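NanS-p (Escherichia phage vB_EcoP_24B, PDB 6YP6) probably acts as a carbohydrate esterase of a Shiga toxin-encoding phage, this chain being a beta-rich part that probably binds sugar. Local coordinates at residues 15-20 with 27-32; 117-122 with 153-158. One frame throughout, in Å; residues are numbered along the deposited sequence.

In the fold
From the N terminus the chain forms strand 3-9 and enters the loop that holds residues 15-20. It then makes the short strand 23-25 of the seven-stranded sheet and crosses into strand 28-33 of the eight-stranded sheet. Contact 1 closes this small loop and ties residues 15-20 to strand 28-33. Much later, strand 113-121 leads into strands 125-130 and 140-147 of its own sheet. The chain then crosses to strand 152-159, and contact 2 closes this larger loop by joining the two sheets. The contacts follow in series and neither nest nor cross. Their centres are 21 Å apart, and both reach the eight-stranded sheet.

Contact 1: residues 15-20 with 27-32; sequences GSLKVQ and GRAEVV
L17 reaches across to A29 with one methyl, CD1, which lies 3.8 Å from A29 CB. Its chi2 of 152° keeps CD1 roughly extended from CA, and this methyl leads the side chain toward the strand. L17 also touches Y8 of strand 3-9 and W22. Two residues after A29, V31 meets the loop backbone instead of a side chain. V31 CG2 sits 3.6 Å from G15 O. The same oxygen is hydrogen-bonded by Y8 OH, so this buried carbonyl has a polar partner as well as an apolar neighbour. G15 has a positive phi (74°), which by itself favours glycine, and it has no side chain to keep V31 CG2 from its carbonyl. The turn behind is held by S16. S16 OG accepts from V19 N at 2.9 Å in a nearly straight bond. S16 O takes Q20 N at 3.2 Å and a weak bond from Q20 NE2. A29 and V31 point from the same side of their strand. The arrangement is a loop carrying an ST motif at S16, packed by L17 and G15 on A29 and V31 of strand 28-33, which pairs antiparallel with strand 41-46.

Contact 2: residues 117-122 with 153-158; sequences FYIQTD and HTLAFR
F117 lays its ring over the ring of F157, and the contact begins at CB, which stands just beyond the CZ end of the F157 ring. F117 CB is 3.7 Å from F157 CZ. F117 CG comes to 3.6 Å from the same F157 CZ. Beyond CG the two sides of the ring fare differently. On the CD1 side, F117 CD1 only skirts the partner, 4.1 Å from F157 CE1. The CD2-CE2 side lies over the F157 ring, CD2 above its centre and CE2 on the CG side. F117 CD2 is 3.4 Å from F157 CZ, and F117 CE2 meets F157 CG at 3.6 Å. F117 CZ, the tip, ends above F157 CD1. The two side chains thus slide past each other in opposite directions, each tip lying toward the other's base. The ring centroids are 3.9 Å apart. The planes are tilted by 18°, an offset face-to-face stack. In F117, CG is anti to the carbonyl carbon (chi1 -50°) and chi2 is -48°; together they turn the ring flat to its partner.

The next pair meets differently. I119 and L155 point tip to tip, with I119 CD1 4.0 Å from L155 CD2. L155 CG is anti to the backbone N and CD2 anti to CA, which makes CD2 the methyl that reaches I119.

All four residues are buried, and the contact is wholly apolar. F77 and V89 lie against I119, V128 against L155 and L181 against F117. The two strands run nearly antiparallel but belong to different sheets, and the CA atoms of I119 and L155 are 10.0 Å apart. Such facing layers, filled by aromatic and aliphatic side chains, are characteristic of the core of a beta sandwich, a fold common among carbohydrate-binding modules.

Contact 1: residues 15-20 with 27-32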
loop_
_atom_site.group_PDB
_atom_site.type_symbol
_atom_site.label_atom_id
_atom_site.label_comp_id
_atom_site.label_asym_id
_atom_site.label_seq_id
_atom_site.Cartn_x
_atom_site.Cartn_y
_atom_site.Cartn_z
ATOM N N GLY A 15 8.311 9.014 15.360
ATOM C CA GLY A 15 7.517 8.969 14.150
ATOM C C GLY A 15 8.166 9.560 12.927
ATOM O O GLY A 15 7.479 9.781 11.929
ATOM N N SER A 16 9.465 9.812 12.955
ATOM C CA SER A 16 10.119 10.482 11.844
ATOM C C SER A 16 10.307 9.541 10.656
ATOM O O SER A 16 11.045 8.556 10.746
ATOM C CB SER A 16 11.476 11.014 12.285
ATOM O OG SER A 16 12.186 11.468 11.149
ATOM N N LEU A 17 9.675 9.888 9.535
ATOM C CA LEU A 17 9.919 9.199 8.274
ATOM C C LEU A 17 11.374 9.338 7.857
ATOM O O LEU A 17 11.992 8.369 7.394
ATOM C CB LEU A 17 9.009 9.799 7.199
ATOM C CG LEU A 17 7.544 9.385 7.323
ATOM C CD1 LEU A 17 6.594 10.445 6.766
ATOM C CD2 LEU A 17 7.343 8.044 6.613
ATOM N N LYS A 18 11.930 10.543 8.015
ATOM C CA LYS A 18 13.299 10.804 7.592
ATOM C C LYS A 18 14.284 9.926 8.347
ATOM O O LYS A 18 15.159 9.302 7.744
ATOM C CB LYS A 18 13.618 12.281 7.822
ATOM C CG LYS A 18 14.992 12.693 7.354
ATOM C CD LYS A 18 15.257 14.152 7.663
ATOM C CE LYS A 18 14.284 15.074 6.948
ATOM N NZ LYS A 18 14.621 16.506 7.177
ATOM N N VAL A 19 14.173 9.881 9.677
ATOM C CA VAL A 19 15.102 9.082 10.474
ATOM C C VAL A 19 14.996 7.616 10.102
ATOM O O VAL A 19 15.996 6.884 10.133
ATOM C CB VAL A 19 14.834 9.312 11.972
ATOM C CG1 VAL A 19 15.607 8.315 12.828
ATOM C CG2 VAL A 19 15.178 10.742 12.365
ATOM N N GLN A 20 13.793 7.167 9.730
ATOM C CA GLN A 20 13.546 5.773 9.384
ATOM C C GLN A 20 13.896 5.437 7.937
ATOM O O GLN A 20 13.667 4.301 7.518
ATOM C CB GLN A 20 12.093 5.396 9.716
ATOM C CG GLN A 20 11.840 5.421 11.213
ATOM C CD GLN A 20 10.422 5.033 11.582
ATOM O OE1 GLN A 20 9.959 3.941 11.273
ATOM N NE2 GLN A 20 9.732 5.927 12.265
ATOM N N GLY A 27 2.618 17.496 0.212
ATOM C CA GLY A 27 1.800 17.392 1.389
ATOM C C GLY A 27 2.519 17.631 2.706
ATOM O O GLY A 27 3.558 18.295 2.792
ATOM N N ARG A 28 1.898 17.100 3.755
ATOM C CA ARG A 28 2.329 17.271 5.128
ATOM C C ARG A 28 2.191 15.935 5.836
ATOM O O ARG A 28 1.218 15.210 5.617
ATOM C CB ARG A 28 1.457 18.308 5.840
ATOM C CG ARG A 28 1.878 18.560 7.268
ATOM C CD ARG A 28 0.981 19.541 7.978
ATOM N NE ARG A 28 1.456 19.742 9.343
ATOM C CZ ARG A 28 0.748 20.299 10.317
ATOM N NH1 ARG A 28 -0.487 20.723 10.090
ATOM N NH2 ARG A 28 1.281 20.426 11.523
ATOM N N ALA A 29 3.174 15.609 6.670
ATOM C CA ALA A 29 3.142 14.429 7.529
ATOM C C ALA A 29 3.309 14.942 8.952
ATOM O O ALA A 29 4.383 15.438 9.311
ATOM C CB ALA A 29 4.263 13.461 7.160
ATOM N N GLU A 30 2.258 14.837 9.759
ATOM C CA GLU A 30 2.275 15.327 11.131
ATOM C C GLU A 30 2.131 14.145 12.078
ATOM O O GLU A 30 1.131 13.429 12.017
ATOM C CB GLU A 30 1.124 16.305 11.369
ATOM C CG GLU A 30 1.159 16.921 12.757
ATOM C CD GLU A 30 -0.119 17.637 13.146
ATOM O OE1 GLU A 30 -1.062 17.699 12.337
ATOM O OE2 GLU A 30 -0.185 18.152 14.285
ATOM N N VAL A 31 3.107 13.953 12.963
ATOM C CA VAL A 31 2.980 12.915 13.979
ATOM C C VAL A 31 1.976 13.391 15.017
ATOM O O VAL A 31 2.102 14.492 15.566
ATOM C CB VAL A 31 4.345 12.587 14.598
ATOM C CG1 VAL A 31 4.189 11.519 15.670
ATOM C CG2 VAL A 31 5.317 12.123 13.524
ATOM N N VAL A 32 0.966 12.565 15.280
ATOM C CA VAL A 32 -0.159 12.940 16.122
ATOM C C VAL A 32 -0.382 11.869 17.173
ATOM O O VAL A 32 0.115 10.749 17.069
ATOM C CB VAL A 32 -1.460 13.147 15.320
ATOM C CG1 VAL A 32 -1.314 14.327 14.387
ATOM C CG2 VAL A 32 -1.845 11.880 14.557
#

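Contact 2: residues 117-122 with 153-158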
loop_
_atom_site.group_PDB
_atom_site.type_symbol
_atom_site.label_atom_id
_atom_site.label_comp_id
_atom_site.label_asym_id
_atom_site.label_seq_id
_atom_site.Cartn_x
_atom_site.Cartn_y
_atom_site.Cartn_z
ATOM N N PHE A 117 -1.833 -1.537 -5.524
ATOM C CA PHE A 117 -3.060 -1.707 -4.768
ATOM C C PHE A 117 -3.520 -0.364 -4.233
ATOM O O PHE A 117 -2.717 0.377 -3.665
ATOM C CB PHE A 117 -2.822 -2.660 -3.588
ATOM C CG PHE A 117 -2.141 -3.949 -3.971
ATOM C CD1 PHE A 117 -2.583 -4.686 -5.048
ATOM C CD2 PHE A 117 -1.038 -4.400 -3.274
ATOM C CE1 PHE A 117 -1.938 -5.878 -5.415
ATOM C CE2 PHE A 117 -0.405 -5.580 -3.619
ATOM C CZ PHE A 117 -0.850 -6.313 -4.687
ATOM N N TYR A 118 -4.795 -0.034 -4.415
ATOM C CA TYR A 118 -5.291 1.249 -3.947
ATOM C C TYR A 118 -6.572 1.080 -3.154
ATOM O O TYR A 118 -7.303 0.092 -3.272
ATOM C CB TYR A 118 -5.427 2.267 -5.095
ATOM C CG TYR A 118 -6.440 1.935 -6.167
ATOM C CD1 TYR A 118 -6.114 1.107 -7.242
ATOM C CD2 TYR A 118 -7.715 2.463 -6.125
ATOM C CE1 TYR A 118 -7.045 0.815 -8.226
ATOM C CE2 TYR A 118 -8.648 2.182 -7.103
ATOM C CZ TYR A 118 -8.307 1.348 -8.150
ATOM O OH TYR A 118 -9.200 1.014 -9.140
ATOM N N ILE A 119 -6.816 2.091 -2.336
ATOM C CA ILE A 119 -7.910 2.115 -1.382
ATOM C C ILE A 119 -8.782 3.319 -1.737
ATOM O O ILE A 119 -8.278 4.442 -1.865
ATOM C CB ILE A 119 -7.372 2.199 0.057
ATOM C CG1 ILE A 119 -6.487 1.002 0.392
ATOM C CG2 ILE A 119 -8.525 2.346 1.047
ATOM C CD1 ILE A 119 -5.716 1.168 1.675
ATOM N N GLN A 120 -10.082 3.072 -1.922
ATOM C CA GLN A 120 -11.024 4.040 -2.462
ATOM C C GLN A 120 -12.401 3.690 -1.925
ATOM O O GLN A 120 -12.706 2.510 -1.754
ATOM C CB GLN A 120 -11.028 3.918 -3.996
ATOM C CG GLN A 120 -11.937 4.883 -4.733
ATOM C CD GLN A 120 -12.111 4.521 -6.185
ATOM O OE1 GLN A 120 -11.979 3.350 -6.561
ATOM N NE2 GLN A 120 -12.423 5.515 -7.016
ATOM N N THR A 121 -13.247 4.691 -1.696
ATOM C CA THR A 121 -14.638 4.397 -1.391
ATOM C C THR A 121 -15.468 4.395 -2.666
ATOM O O THR A 121 -15.212 5.163 -3.593
ATOM C CB THR A 121 -15.250 5.397 -0.407
ATOM O OG1 THR A 121 -15.027 6.747 -0.837
ATOM C CG2 THR A 121 -14.667 5.246 0.966
ATOM N N ASP A 122 -16.475 3.518 -2.703
ATOM C CA ASP A 122 -17.598 3.703 -3.624
ATOM C C ASP A 122 -18.604 4.616 -2.922
ATOM O O ASP A 122 -18.182 5.519 -2.193
ATOM C CB ASP A 122 -18.103 2.366 -4.179
ATOM C CG ASP A 122 -18.512 1.362 -3.126
ATOM O OD1 ASP A 122 -18.945 1.763 -2.035
ATOM O OD2 ASP A 122 -18.429 0.144 -3.423
ATOM N N HIS A 153 -7.976 0.139 10.600
ATOM C CA HIS A 153 -8.043 -1.060 9.782
ATOM C C HIS A 153 -6.636 -1.567 9.517
ATOM O O HIS A 153 -5.663 -0.809 9.589
ATOM C CB HIS A 153 -8.755 -0.787 8.453
ATOM C CG HIS A 153 -10.174 -0.389 8.650
ATOM N ND1 HIS A 153 -11.171 -1.303 8.895
ATOM C CD2 HIS A 153 -10.750 0.830 8.742
ATOM C CE1 HIS A 153 -12.306 -0.660 9.108
ATOM N NE2 HIS A 153 -12.080 0.635 9.000
ATOM N N THR A 154 -6.548 -2.846 9.176
ATOM C CA THR A 154 -5.301 -3.433 8.731
ATOM C C THR A 154 -5.478 -4.037 7.349
ATOM O O THR A 154 -6.547 -4.555 6.999
ATOM C CB THR A 154 -4.777 -4.498 9.710
ATOM O OG1 THR A 154 -5.713 -5.577 9.807
ATOM C CG2 THR A 154 -4.547 -3.897 11.077
ATOM N N LEU A 155 -4.406 -3.970 6.565
ATOM C CA LEU A 155 -4.395 -4.537 5.230
ATOM C C LEU A 155 -3.054 -5.217 5.037
ATOM O O LEU A 155 -2.018 -4.620 5.333
ATOM C CB LEU A 155 -4.582 -3.430 4.186
ATOM C CG LEU A 155 -4.535 -3.864 2.723
ATOM C CD1 LEU A 155 -5.629 -4.858 2.408
ATOM C CD2 LEU A 155 -4.653 -2.640 1.808
ATOM N N ALA A 156 -3.050 -6.439 4.540
ATOM C CA ALA A 156 -1.812 -7.118 4.207
ATOM C C ALA A 156 -2.005 -7.865 2.901
ATOM O O ALA A 156 -3.130 -8.200 2.510
ATOM C CB ALA A 156 -1.351 -8.062 5.314
ATOM N N PHE A 157 -0.878 -8.127 2.242
ATOM C CA PHE A 157 -0.813 -8.927 1.023
ATOM C C PHE A 157 0.219 -10.005 1.299
ATOM O O PHE A 157 1.402 -9.702 1.457
ATOM C CB PHE A 157 -0.429 -8.051 -0.162
ATOM C CG PHE A 157 -1.432 -6.974 -0.408
ATOM C CD1 PHE A 157 -2.565 -7.235 -1.159
ATOM C CD2 PHE A 157 -1.293 -5.731 0.169
ATOM C CE1 PHE A 157 -3.525 -6.262 -1.361
ATOM C CE2 PHE A 157 -2.243 -4.748 -0.042
ATOM C CZ PHE A 157 -3.366 -5.022 -0.805
ATOM N N ARG A 158 -0.240 -11.245 1.412
ATOM C CA ARG A 158 0.590 -12.371 1.815
ATOM C C ARG A 158 1.069 -13.142 0.592
ATOM O O ARG A 158 0.260 -13.586 -0.233
ATOM C CB ARG A 158 -0.166 -13.306 2.766
ATOM C CG ARG A 158 0.719 -14.380 3.380
ATOM C CD ARG A 158 0.005 -15.217 4.453
ATOM N NE ARG A 158 -1.085 -15.989 3.864
ATOM C CZ ARG A 158 -2.381 -15.840 4.130
ATOM N NH1 ARG A 158 -2.814 -14.971 5.043
ATOM N NH2 ARG A 158 -3.254 -16.578 3.464
#